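Local structure of FOKI restriction endonuclease (Planomicrobium okeanokoites, 2FOK) at residues Tyr101-Asn104 against Trp105-Asp108; Ile151-Glu154 against Ala155-Tyr159; Val274-Ala278 against Lys279-Lys283; Asn527-Ala530 against Gln531-Leu535; Thr564-Glu567 against Val568-Phe572. The protein is a type IIS restriction endonuclease that recognises a specific DNA sequence and, with metal ions, hydrolyses both strands at a distance from it. All blocks are in the same frame, centred on the assembly; numbering follows the deposited sequence.

Interaction 1 (Tyr101-Asn104 against Trp105-Asp108)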
loop_
_atom_site.group_PDB
_atom_site.type_symbol
_atom_site.label_atom_id
_atom_site.label_comp_id
_atom_site.label_asym_id
_atom_site.label_seq_id
_atom_site.Cartn_x
_atom_site.Cartn_y
_atom_site.Cartn_z
ATOM N N TYR A 101 27.451 7.741 -9.089
ATOM C CA TYR A 101 26.761 6.471 -8.981
ATOM C C TYR A 101 25.584 6.625 -8.022
ATOM O O TYR A 101 25.495 7.625 -7.297
ATOM C CB TYR A 101 27.728 5.389 -8.489
ATOM C CG TYR A 101 28.380 5.676 -7.158
ATOM C CD1 TYR A 101 27.720 5.401 -5.961
ATOM C CD2 TYR A 101 29.668 6.212 -7.092
ATOM C CE1 TYR A 101 28.322 5.653 -4.731
ATOM C CE2 TYR A 101 30.284 6.469 -5.867
ATOM C CZ TYR A 101 29.605 6.188 -4.691
ATOM O OH TYR A 101 30.204 6.451 -3.476
ATOM N N ILE A 102 24.678 5.645 -8.030
ATOM C CA ILE A 102 23.495 5.674 -7.166
ATOM C C ILE A 102 23.622 4.699 -6.000
ATOM O O ILE A 102 24.454 3.801 -6.027
ATOM C CB ILE A 102 22.212 5.331 -7.950
ATOM C CG1 ILE A 102 22.472 4.153 -8.890
ATOM C CG2 ILE A 102 21.751 6.544 -8.737
ATOM C CD1 ILE A 102 21.311 3.203 -9.013
ATOM N N ASP A 103 22.789 4.889 -4.984
ATOM C CA ASP A 103 22.800 4.056 -3.790
ATOM C C ASP A 103 22.134 2.695 -3.991
ATOM O O ASP A 103 21.599 2.404 -5.061
ATOM C CB ASP A 103 22.118 4.803 -2.641
ATOM C CG ASP A 103 20.699 5.214 -2.975
ATOM O OD1 ASP A 103 20.514 6.244 -3.662
ATOM O OD2 ASP A 103 19.762 4.502 -2.550
ATOM N N ASN A 104 22.168 1.871 -2.948
ATOM C CA ASN A 104 21.591 0.530 -2.982
ATOM C C ASN A 104 20.068 0.505 -2.896
ATOM O O ASN A 104 19.456 -0.555 -2.996
ATOM C CB ASN A 104 22.176 -0.323 -1.847
ATOM C CG ASN A 104 21.790 0.187 -0.463
ATOM O OD1 ASN A 104 22.057 1.343 -0.108
ATOM N ND2 ASN A 104 21.159 -0.677 0.327
ATOM N N TRP A 105 19.449 1.664 -2.712
ATOM C CA TRP A 105 17.997 1.720 -2.627
ATOM C C TRP A 105 17.417 1.987 -4.009
ATOM O O TRP A 105 16.471 1.320 -4.434
ATOM C CB TRP A 105 17.560 2.808 -1.643
ATOM C CG TRP A 105 17.734 2.412 -0.207
ATOM C CD1 TRP A 105 18.326 3.146 0.780
ATOM C CD2 TRP A 105 17.342 1.172 0.397
ATOM N NE1 TRP A 105 18.330 2.442 1.963
ATOM C CE2 TRP A 105 17.733 1.227 1.756
ATOM C CE3 TRP A 105 16.699 0.018 -0.077
ATOM C CZ2 TRP A 105 17.502 0.173 2.646
ATOM C CZ3 TRP A 105 16.471 -1.031 0.808
ATOM C CH2 TRP A 105 16.873 -0.945 2.157
ATOM N N SER A 106 17.984 2.963 -4.707
ATOM C CA SER A 106 17.525 3.294 -6.053
ATOM C C SER A 106 17.931 2.187 -7.035
ATOM O O SER A 106 17.264 1.955 -8.043
ATOM C CB SER A 106 18.123 4.629 -6.500
ATOM O OG SER A 106 18.461 5.428 -5.379
ATOM N N SER A 107 19.030 1.504 -6.736
ATOM C CA SER A 107 19.504 0.425 -7.589
ATOM C C SER A 107 18.436 -0.667 -7.573
ATOM O O SER A 107 18.095 -1.246 -8.602
ATOM C CB SER A 107 20.828 -0.140 -7.053
ATOM O OG SER A 107 21.906 0.764 -7.243
ATOM N N ASP A 108 17.901 -0.922 -6.384
ATOM C CA ASP A 108 16.877 -1.933 -6.193
ATOM C C ASP A 108 15.574 -1.604 -6.919
ATOM O O ASP A 108 14.914 -2.497 -7.433
ATOM C CB ASP A 108 16.601 -2.105 -4.703
ATOM C CG ASP A 108 16.000 -3.444 -4.382
ATOM O OD1 ASP A 108 16.690 -4.467 -4.583
ATOM O OD2 ASP A 108 14.836 -3.475 -3.930
#
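The extended backbone of Ile102 and Asp103 turns at Asn104 into the first helical turn, and the carbonyl of Asp103 there receives the N-H of Ser107, with Asp103 O 3.2 Å from Ser107 N. The hydroxyl of Ser107 grips the same oxygen more tightly, Ser107 OG standing 2.7 Å from Asp103 O. These two donors come from opposite faces of the carbonyl plane, the hydroxyl well above it. With its OG set beside the backbone N (chi1 -71°), Ser107 points back toward the start of the helix, where the methyl CD1 of Ile102 lies 3.1 Å from Ser107 OG.

The Asp103 carboxylate folds over the same turn. Asp103 OD2 takes two backbone N-H groups from one face of the carboxylate, Trp105 N at 2.9 Å and Ser106 N at 3.2 Å, while Asp103 OD1 accepts from Ser106 OG at 2.8 Å. So many donors, together with the positive end of the helix dipole, would probably stabilise the negative charge. Beside this, the Asn104 amide runs alongside the indole of Trp105, ND2 hovering over the centre of one ring face although the two planes are inclined by 35°. Ile102 and Ser107 also rest on Ile88 of helix 87-91. The arrangement is that of an aspartate N-cap with an Asx turn, opening helix 104-116 in the first recognition subdomain, which belongs to the helix-turn-helix clan.

Interaction 2 (Ile151-Glu154 against Ala155-Tyr159); sequences ILIE and AISSY
Ser157 lays its hydroxyl back over the carbonyl of Ile153, one turn earlier, and donates to it across 2.6 Å (Ser157 OG to Ile153 O). This is the closing turn of helix 146-157 in the second recognition subdomain, a member of the helix-turn-helix clan. The OG stands anti to its own carbonyl carbon (chi1 -65°), the rotation that brings it to the oxygen four residues back, which it meets somewhat tilted from the carbonyl plane. The backbone N-H of Ser157 makes only weak bonds, one to Ile153 O and one to Glu154 O, whereas Ile156 N holds Leu152 O firmly at 3.0 Å with an N-H...O angle of 165°. An alanine at Ser157 would remove the hydroxyl and is likely to leave Ile153 O with just the weak backbone bond among the donors described, making the last turn easier to fray.

Ile156 packs on Trp233 and Leu234 of helix 222-236, while its branch CG2 stays 3.4 Å from Ile153 O. Ala155 CB lies 3.4 Å from Leu152 O. Beyond the helix the Ser158 hydroxyl repeats the device over three residues: Ser158 OG donates to Ala155 O at 2.6 Å, and that oxygen also takes Ser158 N.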
loop_
_atom_site.group_PDB
_atom_site.type_symbol
_atom_site.label_atom_id
_atom_site.label_comp_id
_atom_site.label_asym_id
_atom_site.label_seq_id
_atom_site.Cartn_x
_atom_site.Cartn_y
_atom_site.Cartn_z
ATOM N N ILE A 151 7.912 -2.551 -28.066
ATOM C CA ILE A 151 8.447 -3.482 -27.086
ATOM C C ILE A 151 8.002 -3.091 -25.670
ATOM O O ILE A 151 7.586 -3.943 -24.884
ATOM C CB ILE A 151 9.993 -3.525 -27.173
ATOM C CG1 ILE A 151 10.415 -4.259 -28.452
ATOM C CG2 ILE A 151 10.569 -4.239 -25.970
ATOM C CD1 ILE A 151 11.912 -4.235 -28.723
ATOM N N LEU A 152 8.062 -1.798 -25.362
ATOM C CA LEU A 152 7.666 -1.301 -24.049
ATOM C C LEU A 152 6.197 -1.547 -23.712
ATOM O O LEU A 152 5.883 -2.006 -22.626
ATOM C CB LEU A 152 7.971 0.185 -23.950
ATOM C CG LEU A 152 9.438 0.495 -23.655
ATOM C CD1 LEU A 152 9.646 2.002 -23.590
ATOM C CD2 LEU A 152 9.834 -0.157 -22.336
ATOM N N ILE A 153 5.302 -1.244 -24.648
ATOM C CA ILE A 153 3.865 -1.442 -24.451
ATOM C C ILE A 153 3.499 -2.922 -24.316
ATOM O O ILE A 153 2.530 -3.280 -23.640
ATOM C CB ILE A 153 3.066 -0.829 -25.636
ATOM C CG1 ILE A 153 3.055 0.698 -25.505
ATOM C CG2 ILE A 153 1.642 -1.404 -25.675
ATOM C CD1 ILE A 153 2.084 1.389 -26.429
ATOM N N GLU A 154 4.270 -3.787 -24.965
ATOM C CA GLU A 154 4.014 -5.213 -24.880
ATOM C C GLU A 154 4.490 -5.704 -23.528
ATOM O O GLU A 154 3.866 -6.561 -22.911
ATOM C CB GLU A 154 4.758 -5.957 -25.984
ATOM C CG GLU A 154 4.991 -7.421 -25.668
ATOM C CD GLU A 154 4.045 -8.328 -26.411
ATOM O OE1 GLU A 154 3.296 -7.822 -27.278
ATOM O OE2 GLU A 154 4.059 -9.548 -26.122
ATOM N N ALA A 155 5.615 -5.163 -23.079
ATOM C CA ALA A 155 6.185 -5.522 -21.793
ATOM C C ALA A 155 5.209 -5.178 -20.670
ATOM O O ALA A 155 4.917 -6.006 -19.811
ATOM C CB ALA A 155 7.498 -4.775 -21.589
ATOM N N ILE A 156 4.696 -3.953 -20.688
ATOM C CA ILE A 156 3.766 -3.503 -19.654
ATOM C C ILE A 156 2.416 -4.211 -19.683
ATOM O O ILE A 156 1.730 -4.277 -18.662
ATOM C CB ILE A 156 3.532 -1.959 -19.722
ATOM C CG1 ILE A 156 3.352 -1.414 -18.299
ATOM C CG2 ILE A 156 2.321 -1.633 -20.617
ATOM C CD1 ILE A 156 3.318 0.126 -18.177
ATOM N N SER A 157 2.036 -4.742 -20.843
ATOM C CA SER A 157 0.756 -5.445 -20.976
ATOM C C SER A 157 0.785 -6.811 -20.285
ATOM O O SER A 157 -0.255 -7.409 -20.017
ATOM C CB SER A 157 0.398 -5.602 -22.454
ATOM O OG SER A 157 0.177 -4.330 -23.058
ATOM N N SER A 158 1.991 -7.300 -20.013
ATOM C CA SER A 158 2.193 -8.580 -19.333
ATOM C C SER A 158 2.329 -8.319 -17.830
ATOM O O SER A 158 2.601 -9.238 -17.050
ATOM C CB SER A 158 3.476 -9.230 -19.830
ATOM O OG SER A 158 4.604 -8.547 -19.292
ATOM N N TYR A 159 2.145 -7.056 -17.446
ATOM C CA TYR A 159 2.246 -6.589 -16.061
ATOM C C TYR A 159 0.820 -6.359 -15.517
ATOM O O TYR A 159 0.172 -5.372 -15.853
ATOM C CB TYR A 159 3.071 -5.291 -16.054
ATOM C CG TYR A 159 3.370 -4.744 -14.679
ATOM C CD1 TYR A 159 3.994 -5.532 -13.717
ATOM C CD2 TYR A 159 2.958 -3.462 -14.316
ATOM C CE1 TYR A 159 4.185 -5.068 -12.437
ATOM C CE2 TYR A 159 3.149 -2.991 -13.029
ATOM C CZ TYR A 159 3.760 -3.804 -12.095
ATOM O OH TYR A 159 3.933 -3.355 -10.807
#

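Interaction 3 (Val274-Ala278 against Lys279-Lys283)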
loop_
_atom_site.group_PDB
_atom_site.type_symbol
_atom_site.label_atom_id
_atom_site.label_comp_id
_atom_site.label_asym_id
_atom_site.label_seq_id
_atom_site.Cartn_x
_atom_site.Cartn_y
_atom_site.Cartn_z
ATOM N N VAL A 274 -5.488 -1.657 -25.914
ATOM C CA VAL A 274 -4.594 -2.529 -25.163
ATOM C C VAL A 274 -5.423 -3.306 -24.145
ATOM O O VAL A 274 -5.212 -4.496 -23.949
ATOM C CB VAL A 274 -3.496 -1.679 -24.447
ATOM C CG1 VAL A 274 -2.911 -2.424 -23.266
ATOM C CG2 VAL A 274 -2.400 -1.301 -25.441
ATOM N N LEU A 275 -6.382 -2.632 -23.518
ATOM C CA LEU A 275 -7.237 -3.274 -22.523
ATOM C C LEU A 275 -8.196 -4.243 -23.199
ATOM O O LEU A 275 -8.400 -5.364 -22.727
ATOM C CB LEU A 275 -8.043 -2.219 -21.746
ATOM C CG LEU A 275 -8.549 -2.493 -20.320
ATOM C CD1 LEU A 275 -10.041 -2.218 -20.261
ATOM C CD2 LEU A 275 -8.267 -3.909 -19.897
ATOM N N ARG A 276 -8.790 -3.801 -24.300
ATOM C CA ARG A 276 -9.729 -4.627 -25.044
ATOM C C ARG A 276 -9.078 -5.966 -25.409
ATOM O O ARG A 276 -9.667 -7.028 -25.205
ATOM C CB ARG A 276 -10.177 -3.886 -26.312
ATOM C CG ARG A 276 -11.660 -4.005 -26.630
ATOM C CD ARG A 276 -12.426 -2.731 -26.276
ATOM N NE ARG A 276 -12.299 -2.382 -24.864
ATOM C CZ ARG A 276 -12.513 -3.230 -23.861
ATOM N NH1 ARG A 276 -12.867 -4.486 -24.110
ATOM N NH2 ARG A 276 -12.363 -2.829 -22.603
ATOM N N ARG A 277 -7.857 -5.909 -25.936
ATOM C CA ARG A 277 -7.132 -7.117 -26.313
ATOM C C ARG A 277 -6.720 -7.943 -25.085
ATOM O O ARG A 277 -6.626 -9.167 -25.164
ATOM C CB ARG A 277 -5.889 -6.754 -27.143
ATOM C CG ARG A 277 -4.657 -7.633 -26.851
ATOM C CD ARG A 277 -3.578 -7.539 -27.924
ATOM N NE ARG A 277 -2.914 -8.827 -28.110
ATOM C CZ ARG A 277 -1.622 -8.984 -28.374
ATOM N NH1 ARG A 277 -0.829 -7.924 -28.490
ATOM N NH2 ARG A 277 -1.112 -10.204 -28.501
ATOM N N ALA A 278 -6.469 -7.274 -23.960
ATOM C CA ALA A 278 -6.065 -7.956 -22.725
ATOM C C ALA A 278 -7.244 -8.668 -22.080
ATOM O O ALA A 278 -7.080 -9.569 -21.240
ATOM C CB ALA A 278 -5.470 -6.950 -21.738
ATOM N N LYS A 279 -8.440 -8.254 -22.474
ATOM C CA LYS A 279 -9.656 -8.840 -21.934
ATOM C C LYS A 279 -10.021 -10.107 -22.690
ATOM O O LYS A 279 -10.600 -11.040 -22.120
ATOM C CB LYS A 279 -10.798 -7.826 -22.001
ATOM C CG LYS A 279 -11.345 -7.439 -20.635
ATOM C CD LYS A 279 -11.035 -5.993 -20.279
ATOM C CE LYS A 279 -11.632 -5.630 -18.929
ATOM N NZ LYS A 279 -13.103 -5.363 -18.994
ATOM N N GLY A 280 -9.658 -10.141 -23.969
ATOM C CA GLY A 280 -9.949 -11.299 -24.799
ATOM C C GLY A 280 -11.077 -11.039 -25.785
ATOM O O GLY A 280 -11.675 -11.976 -26.313
ATOM N N SER A 281 -11.365 -9.763 -26.029
ATOM C CA SER A 281 -12.423 -9.366 -26.950
ATOM C C SER A 281 -11.860 -8.971 -28.311
ATOM O O SER A 281 -12.506 -8.253 -29.071
ATOM C CB SER A 281 -13.192 -8.183 -26.364
ATOM O OG SER A 281 -12.333 -7.370 -25.581
ATOM N N THR A 282 -10.661 -9.449 -28.619
ATOM C CA THR A 282 -10.012 -9.116 -29.880
ATOM C C THR A 282 -9.694 -10.346 -30.734
ATOM O O THR A 282 -9.941 -11.489 -30.326
ATOM C CB THR A 282 -8.706 -8.342 -29.617
ATOM O OG1 THR A 282 -8.113 -7.950 -30.861
ATOM C CG2 THR A 282 -7.730 -9.214 -28.844
ATOM N N LYS A 283 -9.133 -10.095 -31.916
ATOM C CA LYS A 283 -8.774 -11.154 -32.853
ATOM C C LYS A 283 -7.419 -11.770 -32.536
ATOM O O LYS A 283 -7.041 -12.784 -33.127
ATOM C CB LYS A 283 -8.764 -10.601 -34.278
#
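This is a local C-terminal capping contact, in which the end of helix 269-279 in the second recognition subdomain is closed by the loop that follows it. The carbonyl of Arg276 gathers the donors: Ser281 OG at 2.7 Å from Arg276 O, and Lys279 N at 3.2 Å from Arg276 O on the opposite face of the carbonyl plane, with Gly280 N and Ser281 N adding weak bonds. The bonds from Ser281 N to Arg276 O and from Gly280 N to Arg277 O, with Gly280 at positive phi (106°), make a Schellman motif, though both are weak; a side chain at Gly280 would jam against the preceding carbonyl oxygen.

The aliphatic chain of Lys279 crosses Leu275, and Lys279 CD presses on Leu275 CD2 at 3.5 Å, tighter than usual van der Waals contact. Bends at chi2 and chi4 take the amine on to a salt bridge with Glu170, which probably offsets the nearness of the Arg276 guanidinium, whose NH2 is 4.5 Å from Lys279 NZ. Replacing Lys279 by an alanine would probably leave Glu170 without this charged mate and open a gap over the methyls of Leu275. Farther on, the chain doubles back so that Thr282 CG2 rests 3.3 Å from Arg277 CA and also touches Arg277 CB. The Arg277 chain leads away from this methyl, and its NH2 bonds to the carbonyl of Thr285.

Interaction 4 (Asn527-Ala530 against Gln531-Leu535); sequences NYKA and QLTRL
Lys529 O receives the N-H of Thr533 at 2.8 Å (Lys529 O to Thr533 N), the donor arriving almost in line with the carbonyl and the bond itself fairly straight at 158°. The Thr533 hydroxyl is set beside its backbone N, which leaves OG1 3.2 Å from Lys529 O as well. The preceding carbonyl, that of Tyr528, takes Leu532 N in its own plane, at 3.2 Å from Tyr528 O, and Gln531 N adds a weak bond to it.

Between the side chains, the Tyr528 ring turns an edge to Leu532: the methyl CD2 of Leu532 lies near the ring plane, 4.1 Å from Tyr528 CD1, and the two side chains run aslant to each other. Gln531 and Arg534 are tied by a guanidinium-to-amide hydrogen bond, Arg534 NH2 donating to Gln531 OE1 over 3.2 Å in the plane of the guanidinium; a bend at chi3 (70°) swings the arginine head back to the amide. The amine of Lys529 reaches the carbonyl of Asn574. All this belongs to helix 528-539, the crossover of the beta-alpha-beta unit between parallel strands 515-521 and 542-547: Leu532 packs on Phe517 and Val545 of those strands, while Gln531 and Arg534 lie against helix 479-494.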
loop_
_atom_site.group_PDB
_atom_site.type_symbol
_atom_site.label_atom_id
_atom_site.label_comp_id
_atom_site.label_asym_id
_atom_site.label_seq_id
_atom_site.Cartn_x
_atom_site.Cartn_y
_atom_site.Cartn_z
ATOM N N ASN A 527 0.820 0.928 33.340
ATOM C CA ASN A 527 -0.043 1.755 34.180
ATOM C C ASN A 527 -0.706 2.902 33.422
ATOM O O ASN A 527 -0.673 4.052 33.859
ATOM C CB ASN A 527 0.736 2.299 35.384
ATOM C CG ASN A 527 -0.170 2.619 36.574
ATOM O OD1 ASN A 527 0.308 2.985 37.653
ATOM N ND2 ASN A 527 -1.487 2.480 36.381
ATOM N N TYR A 528 -1.319 2.577 32.289
ATOM C CA TYR A 528 -1.998 3.581 31.484
ATOM C C TYR A 528 -3.175 4.163 32.285
ATOM O O TYR A 528 -3.540 5.329 32.116
ATOM C CB TYR A 528 -2.509 2.950 30.179
ATOM C CG TYR A 528 -3.443 1.781 30.411
ATOM C CD1 TYR A 528 -4.779 1.986 30.786
ATOM C CD2 TYR A 528 -2.992 0.473 30.285
ATOM C CE1 TYR A 528 -5.628 0.920 31.030
ATOM C CE2 TYR A 528 -3.841 -0.606 30.526
ATOM C CZ TYR A 528 -5.154 -0.378 30.900
ATOM O OH TYR A 528 -5.996 -1.452 31.141
ATOM N N LYS A 529 -3.757 3.344 33.158
ATOM C CA LYS A 529 -4.890 3.762 33.975
ATOM C C LYS A 529 -4.554 4.967 34.859
ATOM O O LYS A 529 -5.349 5.900 34.972
ATOM C CB LYS A 529 -5.374 2.601 34.850
ATOM C CG LYS A 529 -6.876 2.593 35.136
ATOM C CD LYS A 529 -7.239 1.478 36.130
ATOM C CE LYS A 529 -8.630 1.673 36.759
ATOM N NZ LYS A 529 -9.125 3.081 36.653
ATOM N N ALA A 530 -3.380 4.943 35.481
ATOM C CA ALA A 530 -2.952 6.035 36.344
ATOM C C ALA A 530 -2.956 7.345 35.572
ATOM O O ALA A 530 -3.177 8.410 36.149
ATOM C CB ALA A 530 -1.564 5.751 36.891
ATOM N N GLN A 531 -2.710 7.264 34.264
ATOM C CA GLN A 531 -2.709 8.448 33.400
ATOM C C GLN A 531 -4.134 8.941 33.227
ATOM O O GLN A 531 -4.395 10.141 33.246
ATOM C CB GLN A 531 -2.123 8.109 32.021
ATOM C CG GLN A 531 -0.609 7.909 32.001
ATOM C CD GLN A 531 0.143 9.149 32.419
ATOM O OE1 GLN A 531 0.015 10.198 31.800
ATOM N NE2 GLN A 531 0.941 9.036 33.471
ATOM N N LEU A 532 -5.051 7.995 33.046
ATOM C CA LEU A 532 -6.477 8.285 32.871
ATOM C C LEU A 532 -7.044 8.893 34.150
ATOM O O LEU A 532 -7.838 9.832 34.108
ATOM C CB LEU A 532 -7.237 6.991 32.543
ATOM C CG LEU A 532 -7.591 6.577 31.110
ATOM C CD1 LEU A 532 -6.727 7.283 30.082
ATOM C CD2 LEU A 532 -7.453 5.068 31.005
ATOM N N THR A 533 -6.628 8.353 35.291
ATOM C CA THR A 533 -7.107 8.850 36.583
ATOM C C THR A 533 -6.683 10.303 36.798
ATOM O O THR A 533 -7.441 11.118 37.332
ATOM C CB THR A 533 -6.558 7.980 37.731
ATOM O OG1 THR A 533 -7.092 6.660 37.605
ATOM C CG2 THR A 533 -6.954 8.542 39.090
ATOM N N ARG A 534 -5.468 10.621 36.364
ATOM C CA ARG A 534 -4.928 11.961 36.506
ATOM C C ARG A 534 -5.583 12.965 35.568
ATOM O O ARG A 534 -5.870 14.089 35.967
ATOM C CB ARG A 534 -3.416 11.933 36.267
ATOM C CG ARG A 534 -2.728 13.276 36.391
ATOM C CD ARG A 534 -1.233 13.117 36.214
ATOM N NE ARG A 534 -0.845 12.783 34.845
ATOM C CZ ARG A 534 -0.865 13.634 33.820
ATOM N NH1 ARG A 534 -1.259 14.883 34.001
ATOM N NH2 ARG A 534 -0.472 13.244 32.609
ATOM N N LEU A 535 -5.816 12.567 34.323
ATOM C CA LEU A 535 -6.438 13.463 33.341
ATOM C C LEU A 535 -7.891 13.762 33.681
ATOM O O LEU A 535 -8.386 14.853 33.392
ATOM C CB LEU A 535 -6.380 12.853 31.939
ATOM C CG LEU A 535 -5.069 12.922 31.156
ATOM C CD1 LEU A 535 -5.283 12.261 29.812
ATOM C CD2 LEU A 535 -4.619 14.365 30.967
#

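Interaction 5 (Thr564-Glu567 against Val568-Phe572); sequences TLEE and VRRKF
Glu566 shares one carboxylate between two successive arginines, a small salt-bridge network at the end of a very short helix. Its OE2 lies 2.6 Å from Arg569 NH1, and the same nitrogen donates to Glu566 OE1 at 3.1 Å, so both oxygens converge on one N-H2 group. OE1 is met on its syn side and lies in the guanidinium plane, although the carboxylate is turned 49° from that plane. With CG anti to the backbone N (chi1 157°), Glu566 runs alongside Arg569. Arg570 comes in at about a right angle: its NE is 3.6 Å from Glu566 OE2, a long salt bridge, and one guanidinium face covers Glu567 CA. Arg569 NE has a second carboxylate partner in Glu514, so Glu566 and Glu514 share this guanidinium.

Val568 N closes the turn on Thr564 O at 3.2 Å. At the start of the helix the Glu567 side chain reaches back, OE1 accepting from Thr564 N at 2.9 Å through its anti lone pair; the return bond from Glu567 N to the Thr564 hydroxyl is weak and its geometry doubtful. These reciprocal bonds between N-cap and third helical residue are a capping box, opening helix 565-569 of the PD-(D/E)XK cleavage domain.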
loop_
_atom_site.group_PDB
_atom_site.type_symbol
_atom_site.label_atom_id
_atom_site.label_comp_id
_atom_site.label_asym_id
_atom_site.label_seq_id
_atom_site.Cartn_x
_atom_site.Cartn_y
_atom_site.Cartn_z
ATOM N N THR A 564 -25.483 0.293 21.251
ATOM C CA THR A 564 -25.905 1.638 20.898
ATOM C C THR A 564 -24.842 2.671 21.255
ATOM O O THR A 564 -23.948 2.417 22.067
ATOM C CB THR A 564 -27.222 2.013 21.593
ATOM O OG1 THR A 564 -26.985 2.189 22.993
ATOM C CG2 THR A 564 -28.281 0.913 21.380
ATOM N N LEU A 565 -24.938 3.835 20.619
ATOM C CA LEU A 565 -24.000 4.933 20.859
ATOM C C LEU A 565 -24.147 5.492 22.299
ATOM O O LEU A 565 -23.247 6.166 22.809
ATOM C CB LEU A 565 -24.221 6.044 19.807
ATOM C CG LEU A 565 -23.633 5.871 18.389
ATOM C CD1 LEU A 565 -23.444 7.234 17.745
ATOM C CD2 LEU A 565 -22.283 5.140 18.433
ATOM N N GLU A 566 -25.275 5.202 22.952
ATOM C CA GLU A 566 -25.510 5.662 24.331
ATOM C C GLU A 566 -24.878 4.660 25.288
ATOM O O GLU A 566 -24.607 4.966 26.453
ATOM C CB GLU A 566 -27.012 5.776 24.624
ATOM C CG GLU A 566 -27.399 5.700 26.120
ATOM C CD GLU A 566 -27.039 6.949 26.921
ATOM O OE1 GLU A 566 -26.601 7.957 26.326
ATOM O OE2 GLU A 566 -27.195 6.926 28.155
ATOM N N GLU A 567 -24.654 3.451 24.785
ATOM C CA GLU A 567 -24.039 2.408 25.575
ATOM C C GLU A 567 -22.532 2.597 25.562
ATOM O O GLU A 567 -21.850 2.222 26.509
ATOM C CB GLU A 567 -24.433 1.050 25.025
ATOM C CG GLU A 567 -25.915 0.770 25.219
ATOM C CD GLU A 567 -26.293 -0.654 24.907
ATOM O OE1 GLU A 567 -26.074 -1.090 23.761
ATOM O OE2 GLU A 567 -26.807 -1.336 25.812
ATOM N N VAL A 568 -22.030 3.205 24.485
ATOM C CA VAL A 568 -20.603 3.497 24.322
ATOM C C VAL A 568 -20.268 4.623 25.303
ATOM O O VAL A 568 -19.271 4.567 26.022
ATOM C CB VAL A 568 -20.290 3.978 22.875
ATOM C CG1 VAL A 568 -18.873 4.541 22.793
ATOM C CG2 VAL A 568 -20.444 2.829 21.898
ATOM N N ARG A 569 -21.123 5.644 25.317
ATOM C CA ARG A 569 -20.982 6.795 26.205
ATOM C C ARG A 569 -20.594 6.314 27.593
ATOM O O ARG A 569 -19.608 6.769 28.161
ATOM C CB ARG A 569 -22.314 7.550 26.282
ATOM C CG ARG A 569 -22.220 8.989 26.770
ATOM C CD ARG A 569 -23.562 9.475 27.338
ATOM N NE ARG A 569 -23.516 9.577 28.797
ATOM C CZ ARG A 569 -24.508 9.238 29.615
ATOM N NH1 ARG A 569 -25.649 8.768 29.136
ATOM N NH2 ARG A 569 -24.349 9.351 30.923
ATOM N N ARG A 570 -21.378 5.381 28.127
ATOM C CA ARG A 570 -21.147 4.835 29.461
ATOM C C ARG A 570 -19.911 3.952 29.573
ATOM O O ARG A 570 -19.590 3.476 30.661
ATOM C CB ARG A 570 -22.368 4.027 29.929
ATOM C CG ARG A 570 -23.722 4.634 29.591
ATOM C CD ARG A 570 -24.846 3.738 30.115
ATOM N NE ARG A 570 -25.993 3.667 29.204
ATOM C CZ ARG A 570 -26.575 2.537 28.791
ATOM N NH1 ARG A 570 -26.127 1.353 29.202
ATOM N NH2 ARG A 570 -27.614 2.592 27.962
ATOM N N LYS A 571 -19.226 3.722 28.461
ATOM C CA LYS A 571 -18.040 2.873 28.482
ATOM C C LYS A 571 -16.829 3.633 28.993
ATOM O O LYS A 571 -15.898 3.044 29.545
ATOM C CB LYS A 571 -17.752 2.312 27.087
ATOM C CG LYS A 571 -18.620 1.135 26.707
ATOM C CD LYS A 571 -18.713 0.122 27.832
ATOM C CE LYS A 571 -19.315 -1.175 27.332
ATOM N NZ LYS A 571 -18.341 -2.305 27.433
ATOM N N PHE A 572 -16.844 4.945 28.797
ATOM C CA PHE A 572 -15.761 5.793 29.266
ATOM C C PHE A 572 -15.814 5.830 30.792
ATOM O O PHE A 572 -16.531 6.623 31.398
ATOM C CB PHE A 572 -15.911 7.175 28.652
ATOM C CG PHE A 572 -15.649 7.189 27.167
ATOM C CD1 PHE A 572 -16.675 6.918 26.264
ATOM C CD2 PHE A 572 -14.368 7.445 26.670
ATOM C CE1 PHE A 572 -16.429 6.899 24.880
ATOM C CE2 PHE A 572 -14.108 7.433 25.293
ATOM C CZ PHE A 572 -15.142 7.157 24.398
#

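In the fold
The five contacts fall into two groups. Interactions 1, 2 and 3 lie in the recognition region, interactions 4 and 5 in the cleavage domain, and about 62 Å separates the centres of interactions 3 and 4. Only interactions 2 and 3 touch: helices 146-157 and 269-279 meet where Ser157 OG lies 3.6 Å from Val274 CG1 and Ile153 CG2 lies 4.0 Å from Val274 CG2. Interaction 1 stands apart, its nearest atoms about 12 Å from interaction 2. Interactions 4 and 5 are about 8 Å apart at their nearest atoms, set on opposite faces of the central sheet, Leu532 and Phe572 packing on alternate residues of strands 515-521 and 542-547.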